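Local atomic coordinates of aminoglycoside N(6')acetyltransferase (Legionella pneumophila subsp. pneumophila, PDB entry 3F5B), a protein that probably transfers an acyl group, as expected of a GNAT-family acetyltransferase, with aminoglycosides as the presumed substrates. Residues R14-V28 against T65-L79. Residues are numbered along the deposited sequence; the frame is centred on the assembly and turned at random.
With PO4 (phosphate ion), chain B; ACT (acetate ion), chain C.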
ATOM      1  N   ARG A  14      -9.889 -11.282  -8.111  1.00 29.86           N
ATOM      2  CA  ARG A  14     -10.085 -10.511  -9.329  1.00 27.15           C
ATOM      3  C   ARG A  14      -8.767  -9.909  -9.875  1.00 26.03           C
ATOM      4  O   ARG A  14      -8.565  -9.833 -11.078  1.00 26.35           O
ATOM      5  CB  ARG A  14     -11.087  -9.372  -9.056  1.00 28.29           C
ATOM      6  CG  ARG A  14     -11.449  -8.559 -10.311  1.00 29.16           C
ATOM      7  CD  ARG A  14     -12.176  -7.255  -9.913  1.00 29.69           C
ATOM      8  NE  ARG A  14     -12.351  -6.366 -11.061  1.00 29.64           N
ATOM      9  CZ  ARG A  14     -13.341  -5.473 -11.162  1.00 30.07           C
ATOM     10  NH1 ARG A  14     -14.252  -5.384 -10.189  1.00 27.39           N
ATOM     11  NH2 ARG A  14     -13.444  -4.715 -12.253  1.00 28.78           N
ATOM     12  N   PHE A  15      -7.903  -9.456  -8.981  1.00 24.71           N
ATOM     13  CA  PHE A  15      -6.730  -8.685  -9.343  1.00 26.00           C
ATOM     14  C   PHE A  15      -5.418  -9.477  -9.336  1.00 27.09           C
ATOM     15  O   PHE A  15      -5.303 -10.519  -8.666  1.00 25.72           O
ATOM     16  CB  PHE A  15      -6.569  -7.496  -8.387  1.00 26.83           C
ATOM     17  CG  PHE A  15      -7.801  -6.641  -8.276  1.00 26.78           C
ATOM     18  CD1 PHE A  15      -8.352  -6.051  -9.413  1.00 25.95           C
ATOM     19  CD2 PHE A  15      -8.387  -6.411  -7.039  1.00 26.75           C
ATOM     20  CE1 PHE A  15      -9.474  -5.227  -9.298  1.00 25.01           C
ATOM     21  CE2 PHE A  15      -9.526  -5.616  -6.921  1.00 26.78           C
ATOM     22  CZ  PHE A  15     -10.066  -5.035  -8.048  1.00 26.41           C
ATOM     23  N   CYS A  16      -4.449  -8.942 -10.079  1.00 26.62           N
ATOM     24  CA  CYS A  16      -3.128  -9.528 -10.246  1.00 29.65           C
ATOM     25  C   CYS A  16      -2.124  -8.483  -9.790  1.00 27.98           C
ATOM     26  O   CYS A  16      -2.331  -7.289 -10.025  1.00 28.62           O
ATOM     27  CB  CYS A  16      -2.903  -9.829 -11.728  1.00 33.01           C
ATOM     28  SG  CYS A  16      -1.309 -10.574 -12.076  1.00 42.38           S
ATOM     29  N   PHE A  17      -1.057  -8.911  -9.131  1.00 25.77           N
ATOM     30  CA  PHE A  17      -0.044  -7.971  -8.619  1.00 25.52           C
ATOM     31  C   PHE A  17       1.350  -8.446  -9.046  1.00 25.71           C
ATOM     32  O   PHE A  17       1.649  -9.655  -9.000  1.00 26.02           O
ATOM     33  CB  PHE A  17      -0.117  -7.861  -7.073  1.00 24.40           C
ATOM     34  CG  PHE A  17      -1.499  -7.539  -6.555  1.00 24.82           C
ATOM     35  CD1 PHE A  17      -1.902  -6.224  -6.410  1.00 23.02           C
ATOM     36  CD2 PHE A  17      -2.398  -8.578  -6.216  1.00 25.12           C
ATOM     37  CE1 PHE A  17      -3.225  -5.912  -5.910  1.00 24.49           C
ATOM     38  CE2 PHE A  17      -3.718  -8.295  -5.749  1.00 24.18           C
ATOM     39  CZ  PHE A  17      -4.141  -6.963  -5.615  1.00 24.16           C
ATOM     40  N   LYS A  18       2.188  -7.507  -9.459  1.00 24.33           N
ATOM     41  CA  LYS A  18       3.566  -7.829  -9.825  1.00 24.49           C
ATOM     42  C   LYS A  18       4.497  -6.726  -9.425  1.00 24.22           C
ATOM     43  O   LYS A  18       4.114  -5.578  -9.383  1.00 24.48           O
ATOM     44  CB  LYS A  18       3.768  -8.140 -11.333  1.00 27.94           C
ATOM     45  CG  LYS A  18       2.636  -7.855 -12.308  1.00 30.97           C
ATOM     46  CD  LYS A  18       1.674  -9.071 -12.446  1.00 32.55           C
ATOM     47  CE  LYS A  18       1.988 -10.083 -13.640  1.00 33.46           C
ATOM     48  NZ  LYS A  18       2.655 -11.423 -13.239  1.00 29.16           N
ATOM     49  N   GLN A  19       5.750  -7.090  -9.179  1.00 24.15           N
ATOM     50  CA  GLN A  19       6.775  -6.107  -8.993  1.00 24.60           C
ATOM     51  C   GLN A  19       6.917  -5.334 -10.289  1.00 26.72           C
ATOM     52  O   GLN A  19       6.770  -5.875 -11.384  1.00 26.64           O
ATOM     53  CB  GLN A  19       8.083  -6.747  -8.549  1.00 24.27           C
ATOM     54  CG  GLN A  19       7.961  -7.232  -7.110  1.00 25.26           C
ATOM     55  CD  GLN A  19       9.101  -8.101  -6.626  1.00 26.77           C
ATOM     56  OE1 GLN A  19      10.152  -8.189  -7.254  1.00 26.65           O
ATOM     57  NE2 GLN A  19       8.873  -8.791  -5.482  1.00 29.00           N
HETATM   58  N   MSE A  20       7.181  -4.047 -10.165  1.00 28.32           N
HETATM   59  CA  MSE A  20       7.378  -3.160 -11.303  0.50 28.64           C
HETATM   60  C   MSE A  20       8.557  -3.578 -12.164  1.00 29.98           C
HETATM   61  O   MSE A  20       9.568  -4.056 -11.632  1.00 26.14           O
HETATM   62  CB  MSE A  20       7.652  -1.757 -10.773  0.50 30.03           C
HETATM   63  CG  MSE A  20       6.457  -1.111 -10.120  0.50 31.46           C
HETATM   64 SE   MSE A  20       5.339  -0.365 -11.507  0.50 32.68          SE
HETATM   65  CE  MSE A  20       6.583   0.980 -12.218  0.50 31.68           C
ATOM     66  N   ASN A  21       8.438  -3.358 -13.469  1.00 30.06           N
ATOM     67  CA  ASN A  21       9.582  -3.430 -14.373  0.50 30.21           C
ATOM     68  C   ASN A  21       9.690  -2.128 -15.156  1.00 30.20           C
ATOM     69  O   ASN A  21       8.771  -1.289 -15.119  1.00 28.69           O
ATOM     70  CB  ASN A  21       9.552  -4.678 -15.278  0.50 31.22           C
ATOM     71  CG  ASN A  21       8.393  -4.686 -16.255  0.50 31.71           C
ATOM     72  OD1 ASN A  21       8.184  -3.734 -16.993  0.50 32.08           O
ATOM     73  ND2 ASN A  21       7.645  -5.782 -16.276  0.50 31.71           N
ATOM     74  N   LYS A  22      10.818  -1.923 -15.826  1.00 31.01           N
ATOM     75  CA  LYS A  22      11.091  -0.658 -16.514  1.00 32.80           C
ATOM     76  C   LYS A  22      10.025  -0.242 -17.500  1.00 32.69           C
ATOM     77  O   LYS A  22       9.871   0.937 -17.766  1.00 32.85           O
ATOM     78  CB  LYS A  22      12.431  -0.698 -17.261  1.00 34.87           C
ATOM     79  CG  LYS A  22      13.653  -0.511 -16.397  1.00 37.87           C
ATOM     80  CD  LYS A  22      14.913  -0.827 -17.217  1.00 39.65           C
ATOM     81  CE  LYS A  22      16.150  -0.172 -16.631  1.00 41.21           C
ATOM     82  NZ  LYS A  22      15.975   1.318 -16.545  1.00 43.11           N
ATOM     83  N   SER A  23       9.309  -1.201 -18.069  1.00 32.78           N
ATOM     84  CA  SER A  23       8.356  -0.862 -19.108  1.00 33.75           C
ATOM     85  C   SER A  23       7.140  -0.127 -18.551  1.00 33.65           C
ATOM     86  O   SER A  23       6.373   0.456 -19.312  1.00 32.44           O
ATOM     87  CB  SER A  23       7.933  -2.100 -19.889  1.00 33.86           C
ATOM     88  OG  SER A  23       7.200  -2.943 -19.041  1.00 37.23           O
ATOM     89  N   GLN A  24       6.973  -0.142 -17.229  1.00 33.89           N
ATOM     90  CA  GLN A  24       5.831   0.497 -16.583  1.00 32.98           C
ATOM     91  C   GLN A  24       6.244   1.776 -15.882  1.00 31.09           C
ATOM     92  O   GLN A  24       5.424   2.419 -15.241  1.00 30.89           O
ATOM     93  CB  GLN A  24       5.194  -0.464 -15.584  1.00 35.03           C
ATOM     94  CG  GLN A  24       4.494  -1.646 -16.231  1.00 38.02           C
ATOM     95  CD  GLN A  24       4.751  -2.959 -15.518  1.00 41.12           C
ATOM     96  OE1 GLN A  24       5.744  -3.125 -14.787  1.00 41.99           O
ATOM     97  NE2 GLN A  24       3.838  -3.915 -15.717  1.00 43.04           N
ATOM     98  N   HIS A  25       7.522   2.128 -15.987  1.00 29.67           N
ATOM     99  CA  HIS A  25       8.067   3.282 -15.290  1.00 29.56           C
ATOM    100  C   HIS A  25       7.321   4.600 -15.612  1.00 29.32           C
ATOM    101  O   HIS A  25       6.844   5.303 -14.699  1.00 27.38           O
ATOM    102  CB  HIS A  25       9.562   3.449 -15.614  1.00 28.83           C
ATOM    103  CG  HIS A  25      10.310   4.280 -14.609  1.00 27.65           C
ATOM    104  ND1 HIS A  25      11.676   4.460 -14.662  1.00 26.86           N
ATOM    105  CD2 HIS A  25       9.881   4.977 -13.525  1.00 27.15           C
ATOM    106  CE1 HIS A  25      12.058   5.227 -13.656  1.00 27.16           C
ATOM    107  NE2 HIS A  25      10.988   5.554 -12.949  1.00 27.29           N
ATOM    108  N   GLU A  26       7.222   4.925 -16.905  1.00 28.76           N
ATOM    109  CA  GLU A  26       6.581   6.158 -17.314  1.00 29.31           C
ATOM    110  C   GLU A  26       5.097   6.181 -16.953  1.00 28.45           C
ATOM    111  O   GLU A  26       4.593   7.217 -16.518  1.00 27.43           O
ATOM    112  CB  GLU A  26       6.848   6.458 -18.797  1.00 31.71           C
ATOM    113  CG  GLU A  26       8.361   6.568 -19.056  1.00 35.88           C
ATOM    114  CD  GLU A  26       8.723   7.260 -20.330  1.00 37.90           C
ATOM    115  OE1 GLU A  26       7.913   7.246 -21.309  1.00 39.12           O
ATOM    116  OE2 GLU A  26       9.837   7.814 -20.353  1.00 38.65           O
ATOM    117  N   LEU A  27       4.421   5.034 -17.077  1.00 28.47           N
ATOM    118  CA  LEU A  27       3.018   4.909 -16.621  1.00 28.50           C
ATOM    119  C   LEU A  27       2.821   5.371 -15.179  1.00 29.01           C
ATOM    120  O   LEU A  27       1.921   6.187 -14.877  1.00 27.61           O
ATOM    121  CB  LEU A  27       2.495   3.471 -16.797  1.00 29.32           C
ATOM    122  CG  LEU A  27       1.126   3.122 -16.175  1.00 30.37           C
ATOM    123  CD1 LEU A  27      -0.003   3.842 -16.864  1.00 28.99           C
ATOM    124  CD2 LEU A  27       0.867   1.614 -16.181  1.00 30.61           C
ATOM    125  N   VAL A  28       3.647   4.826 -14.280  1.00 28.31           N
ATOM    126  CA  VAL A  28       3.533   5.133 -12.864  1.00 26.28           C
ATOM    127  C   VAL A  28       3.984   6.573 -12.597  1.00 26.62           C
ATOM    128  O   VAL A  28       3.364   7.292 -11.804  1.00 25.85           O
ATOM    129  CB  VAL A  28       4.318   4.121 -12.000  1.00 26.89           C
ATOM    130  CG1 VAL A  28       4.420   4.582 -10.548  1.00 27.52           C
ATOM    131  CG2 VAL A  28       3.642   2.730 -12.093  1.00 27.41           C
ATOM    132  N   THR A  65       9.954  -2.231  -1.940  1.00 25.51           N
ATOM    133  CA  THR A  65       9.532  -2.973  -3.142  1.00 26.01           C
ATOM    134  C   THR A  65       8.384  -2.200  -3.786  1.00 26.52           C
ATOM    135  O   THR A  65       7.547  -1.603  -3.085  1.00 26.43           O
ATOM    136  CB  THR A  65       9.053  -4.392  -2.771  1.00 26.89           C
ATOM    137  OG1 THR A  65      10.119  -5.065  -2.106  1.00 28.64           O
ATOM    138  CG2 THR A  65       8.711  -5.200  -3.976  1.00 27.49           C
ATOM    139  N   HIS A  66       8.407  -2.134  -5.108  1.00 25.57           N
ATOM    140  CA  HIS A  66       7.441  -1.320  -5.856  1.00 25.63           C
ATOM    141  C   HIS A  66       6.601  -2.264  -6.719  1.00 25.74           C
ATOM    142  O   HIS A  66       7.164  -3.115  -7.428  1.00 26.45           O
ATOM    143  CB  HIS A  66       8.179  -0.284  -6.693  1.00 25.12           C
ATOM    144  CG  HIS A  66       8.900   0.736  -5.855  1.00 25.37           C
ATOM    145  ND1 HIS A  66       8.419   2.014  -5.668  1.00 25.01           N
ATOM    146  CD2 HIS A  66      10.013   0.635  -5.091  1.00 25.28           C
ATOM    147  CE1 HIS A  66       9.237   2.670  -4.855  1.00 25.67           C
ATOM    148  NE2 HIS A  66      10.209   1.854  -4.490  1.00 24.86           N
ATOM    149  N   TRP A  67       5.284  -2.115  -6.617  1.00 25.87           N
ATOM    150  CA  TRP A  67       4.320  -3.027  -7.214  1.00 25.19           C
ATOM    151  C   TRP A  67       3.306  -2.283  -8.073  1.00 26.35           C
ATOM    152  O   TRP A  67       3.065  -1.059  -7.905  1.00 25.33           O
ATOM    153  CB  TRP A  67       3.496  -3.770  -6.135  1.00 24.82           C
ATOM    154  CG  TRP A  67       4.258  -4.486  -5.087  1.00 25.82           C
ATOM    155  CD1 TRP A  67       4.792  -3.951  -3.940  1.00 26.51           C
ATOM    156  CD2 TRP A  67       4.548  -5.877  -5.056  1.00 25.84           C
ATOM    157  NE1 TRP A  67       5.384  -4.954  -3.174  1.00 26.20           N
ATOM    158  CE2 TRP A  67       5.250  -6.140  -3.847  1.00 26.99           C
ATOM    159  CE3 TRP A  67       4.272  -6.947  -5.930  1.00 25.86           C
ATOM    160  CZ2 TRP A  67       5.701  -7.423  -3.504  1.00 27.01           C
ATOM    161  CZ3 TRP A  67       4.697  -8.225  -5.567  1.00 25.89           C
ATOM    162  CH2 TRP A  67       5.400  -8.454  -4.366  1.00 26.31           C
ATOM    163  N   ILE A  68       2.682  -3.056  -8.969  1.00 25.88           N
ATOM    164  CA  ILE A  68       1.587  -2.572  -9.815  1.00 25.73           C
ATOM    165  C   ILE A  68       0.439  -3.600  -9.710  1.00 26.59           C
ATOM    166  O   ILE A  68       0.687  -4.812  -9.707  1.00 26.84           O
ATOM    167  CB  ILE A  68       2.078  -2.280 -11.289  1.00 25.32           C
ATOM    168  CG1 ILE A  68       0.970  -1.685 -12.192  1.00 27.42           C
ATOM    169  CG2 ILE A  68       2.728  -3.501 -11.969  1.00 26.19           C
ATOM    170  CD1 ILE A  68       1.598  -0.956 -13.430  1.00 27.35           C
ATOM    171  N   ALA A  69      -0.795  -3.112  -9.608  1.00 24.71           N
ATOM    172  CA  ALA A  69      -1.995  -3.976  -9.557  1.00 23.44           C
ATOM    173  C   ALA A  69      -2.680  -3.930 -10.900  1.00 24.22           C
ATOM    174  O   ALA A  69      -2.822  -2.835 -11.480  1.00 23.68           O
ATOM    175  CB  ALA A  69      -2.952  -3.471  -8.486  1.00 24.87           C
ATOM    176  N   TYR A  70      -3.147  -5.095 -11.367  1.00 23.90           N
ATOM    177  CA  TYR A  70      -3.820  -5.235 -12.651  1.00 24.95           C
ATOM    178  C   TYR A  70      -5.243  -5.762 -12.457  1.00 25.82           C
ATOM    179  O   TYR A  70      -5.476  -6.588 -11.581  1.00 24.35           O
ATOM    180  CB  TYR A  70      -3.073  -6.240 -13.542  1.00 27.10           C
ATOM    181  CG  TYR A  70      -1.902  -5.623 -14.250  1.00 29.99           C
ATOM    182  CD1 TYR A  70      -0.686  -5.414 -13.585  1.00 31.74           C
ATOM    183  CD2 TYR A  70      -2.018  -5.211 -15.568  1.00 31.43           C
ATOM    184  CE1 TYR A  70       0.404  -4.819 -14.244  1.00 33.10           C
ATOM    185  CE2 TYR A  70      -0.951  -4.618 -16.233  1.00 33.39           C
ATOM    186  CZ  TYR A  70       0.251  -4.429 -15.562  1.00 34.71           C
ATOM    187  OH  TYR A  70       1.288  -3.841 -16.251  1.00 38.51           O
ATOM    188  N   ASP A  71      -6.165  -5.277 -13.291  1.00 26.78           N
ATOM    189  CA  ASP A  71      -7.493  -5.859 -13.411  1.00 25.86           C
ATOM    190  C   ASP A  71      -7.495  -6.431 -14.837  1.00 27.40           C
ATOM    191  O   ASP A  71      -7.643  -5.686 -15.803  1.00 25.70           O
ATOM    192  CB  ASP A  71      -8.540  -4.764 -13.236  1.00 24.87           C
ATOM    193  CG  ASP A  71      -9.960  -5.274 -13.397  1.00 25.51           C
ATOM    194  OD1 ASP A  71     -10.222  -6.470 -13.099  1.00 26.07           O
ATOM    195  OD2 ASP A  71     -10.804  -4.462 -13.813  1.00 23.69           O
ATOM    196  N   ASN A  72      -7.258  -7.740 -14.951  1.00 28.61           N
ATOM    197  CA  ASN A  72      -6.945  -8.379 -16.239  1.00 31.13           C
ATOM    198  C   ASN A  72      -5.780  -7.654 -16.912  1.00 31.71           C
ATOM    199  O   ASN A  72      -4.702  -7.514 -16.312  1.00 32.85           O
ATOM    200  CB  ASN A  72      -8.190  -8.426 -17.134  1.00 33.81           C
ATOM    201  CG  ASN A  72      -9.246  -9.360 -16.594  1.00 37.18           C
ATOM    202  OD1 ASN A  72      -8.926 -10.339 -15.894  1.00 38.75           O
ATOM    203  ND2 ASN A  72     -10.521  -9.078 -16.914  1.00 37.61           N
ATOM    204  N   GLU A  73      -6.009  -7.121 -18.109  1.00 31.50           N
ATOM    205  CA  GLU A  73      -4.979  -6.360 -18.808  1.00 32.45           C
ATOM    206  C   GLU A  73      -4.805  -4.908 -18.331  1.00 30.61           C
ATOM    207  O   GLU A  73      -3.919  -4.235 -18.796  1.00 29.10           O
ATOM    208  CB  GLU A  73      -5.192  -6.391 -20.343  1.00 33.98           C
ATOM    209  CG  GLU A  73      -6.547  -6.981 -20.837  1.00 37.84           C
ATOM    210  CD  GLU A  73      -7.783  -6.100 -20.555  1.00 39.69           C
ATOM    211  OE1 GLU A  73      -8.467  -6.376 -19.544  1.00 39.52           O
ATOM    212  OE2 GLU A  73      -8.087  -5.160 -21.355  1.00 40.30           O
ATOM    213  N   ILE A  74      -5.637  -4.444 -17.407  1.00 28.93           N
ATOM    214  CA  ILE A  74      -5.660  -3.034 -17.054  1.00 27.81           C
ATOM    215  C   ILE A  74      -4.876  -2.722 -15.755  1.00 27.02           C
ATOM    216  O   ILE A  74      -5.324  -3.066 -14.675  1.00 27.44           O
ATOM    217  CB  ILE A  74      -7.151  -2.541 -16.956  1.00 28.16           C
ATOM    218  CG1 ILE A  74      -7.888  -2.726 -18.305  1.00 29.48           C
ATOM    219  CG2 ILE A  74      -7.283  -1.123 -16.402  1.00 26.28           C
ATOM    220  CD1 ILE A  74      -7.288  -1.965 -19.481  1.00 31.33           C
ATOM    221  N   PRO A  75      -3.713  -2.046 -15.863  1.00 26.73           N
ATOM    222  CA  PRO A  75      -3.032  -1.582 -14.642  1.00 27.08           C
ATOM    223  C   PRO A  75      -3.778  -0.391 -14.030  1.00 26.47           C
ATOM    224  O   PRO A  75      -4.287   0.454 -14.762  1.00 28.76           O
ATOM    225  CB  PRO A  75      -1.637  -1.182 -15.155  1.00 26.99           C
ATOM    226  CG  PRO A  75      -1.930  -0.657 -16.619  1.00 26.68           C
ATOM    227  CD  PRO A  75      -3.072  -1.558 -17.108  1.00 26.96           C
ATOM    228  N   PHE A  76      -3.882  -0.325 -12.708  1.00 26.69           N
ATOM    229  CA  PHE A  76      -4.745   0.691 -12.100  1.00 25.21           C
ATOM    230  C   PHE A  76      -4.254   1.214 -10.752  1.00 26.09           C
ATOM    231  O   PHE A  76      -4.787   2.215 -10.270  1.00 25.34           O
ATOM    232  CB  PHE A  76      -6.209   0.192 -11.985  1.00 25.51           C
ATOM    233  CG  PHE A  76      -6.423  -0.845 -10.892  1.00 25.90           C
ATOM    234  CD1 PHE A  76      -6.757  -0.458  -9.610  1.00 26.18           C
ATOM    235  CD2 PHE A  76      -6.272  -2.203 -11.159  1.00 26.21           C
ATOM    236  CE1 PHE A  76      -6.942  -1.405  -8.567  1.00 26.85           C
ATOM    237  CE2 PHE A  76      -6.454  -3.169 -10.144  1.00 25.56           C
ATOM    238  CZ  PHE A  76      -6.769  -2.770  -8.844  1.00 26.71           C
ATOM    239  N   ALA A  77      -3.279   0.537 -10.119  1.00 24.91           N
ATOM    240  CA  ALA A  77      -2.780   0.999  -8.824  1.00 24.01           C
ATOM    241  C   ALA A  77      -1.292   0.772  -8.685  1.00 24.78           C
ATOM    242  O   ALA A  77      -0.712  -0.090  -9.360  1.00 23.63           O
ATOM    243  CB  ALA A  77      -3.531   0.279  -7.647  1.00 22.83           C
ATOM    244  N   TYR A  78      -0.700   1.511  -7.756  1.00 24.27           N
ATOM    245  CA  TYR A  78       0.728   1.455  -7.480  1.00 25.33           C
ATOM    246  C   TYR A  78       0.871   1.293  -5.961  1.00 24.60           C
ATOM    247  O   TYR A  78       0.232   2.014  -5.189  1.00 24.83           O
ATOM    248  CB  TYR A  78       1.376   2.740  -7.972  1.00 25.03           C
ATOM    249  CG  TYR A  78       2.810   3.051  -7.531  1.00 26.73           C
ATOM    250  CD1 TYR A  78       3.840   2.129  -7.704  1.00 27.33           C
ATOM    251  CD2 TYR A  78       3.138   4.320  -7.014  1.00 26.16           C
ATOM    252  CE1 TYR A  78       5.180   2.439  -7.309  1.00 26.19           C
ATOM    253  CE2 TYR A  78       4.475   4.647  -6.642  1.00 25.55           C
ATOM    254  CZ  TYR A  78       5.474   3.699  -6.790  1.00 26.87           C
ATOM    255  OH  TYR A  78       6.770   4.000  -6.419  1.00 26.35           O
ATOM    256  N   LEU A  79       1.671   0.304  -5.564  1.00 23.63           N
ATOM    257  CA  LEU A  79       1.839  -0.047  -4.154  1.00 25.32           C
ATOM    258  C   LEU A  79       3.326  -0.140  -3.856  1.00 25.99           C
ATOM    259  O   LEU A  79       4.157  -0.498  -4.730  1.00 25.67           O
ATOM    260  CB  LEU A  79       1.106  -1.353  -3.778  1.00 25.58           C
ATOM    261  CG  LEU A  79      -0.340  -1.577  -4.277  1.00 27.47           C
ATOM    262  CD1 LEU A  79      -0.355  -2.127  -5.734  1.00 29.04           C
ATOM    263  CD2 LEU A  79      -1.126  -2.532  -3.369  1.00 27.64           C
TER
HETATM  264  P   PO4 B 180     -17.341  -3.704 -11.742  1.00 39.37           P
HETATM  265  O1  PO4 B 180     -17.186  -2.901 -13.041  1.00 35.92           O
HETATM  266  O2  PO4 B 180     -17.184  -5.166 -12.103  1.00 38.52           O
HETATM  267  O3  PO4 B 180     -16.219  -3.288 -10.806  1.00 39.31           O
HETATM  268  O4  PO4 B 180     -18.658  -3.501 -11.038  1.00 37.61           O
HETATM  269  C   ACT C 181     -14.432  -1.168 -13.161  1.00 42.49           C
HETATM  270  O   ACT C 181     -14.527  -2.340 -13.630  1.00 39.59           O
HETATM  271  OXT ACT C 181     -14.392  -0.253 -14.033  1.00 43.64           O
HETATM  272  CH3 ACT C 181     -14.439  -0.871 -11.672  1.00 39.81           C
HETATM  273  O   HOH W   1      -6.604  -9.665 -12.943  1.00 26.82           O
HETATM  274  O   HOH W   2     -10.013 -10.612 -13.100  1.00 30.91           O
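The guanidinium of R14 grips the opposite charge of D71 in a side-on, two-nitrogen salt bridge, NE 2.9 Å from OD1 and NH2 3.1 Å from OD2. The carboxylate, turned 60° from the guanidinium, is met from above its own plane; its OD2 also bonds Y106 OH. With CG anti to the backbone N (chi1 -176°), the long arginine chain runs out extended to this grip. NH1 goes on to a phosphate ion, and NH2 also reaches an acetate, both probably from the crystallisation liquor.

Inward from this salt bridge, edge strand 15-19 pairs antiparallel with 65-71, C16 and K18 exchanging backbone hydrogen bonds with Y70 and I68. F17 brings CE1 obliquely to within 3.6 Å of A69 CB, the small alanine making room for the large ring. At the last bridge pair, where the side chains diverge, the flexible Q19 passes CG over the six-membered ring of W67, a CH-pi contact 3.8 Å from the centroid.

Past the strand the chain folds back over the opposite face of the sheet. Branched I68 meets L27 CD2 (3.8 Å from CD1). Beside it Q24, bent at chi2 (138°), gives NE2 to Y70 OH in a short, bent bond of 2.6 Å. V28 sets CG1 squarely over the centre of the Y78 ring, 3.6 Å from its centroid.

The contact thus builds one margin of the GNAT sheet: helix 109-123 covers the F17 and W67 face through M115 and F119, whereas helices 25-31 and 43-57 lie on the I68 and Y78 side, and strand 94-101 continues the sheet beyond 74-84.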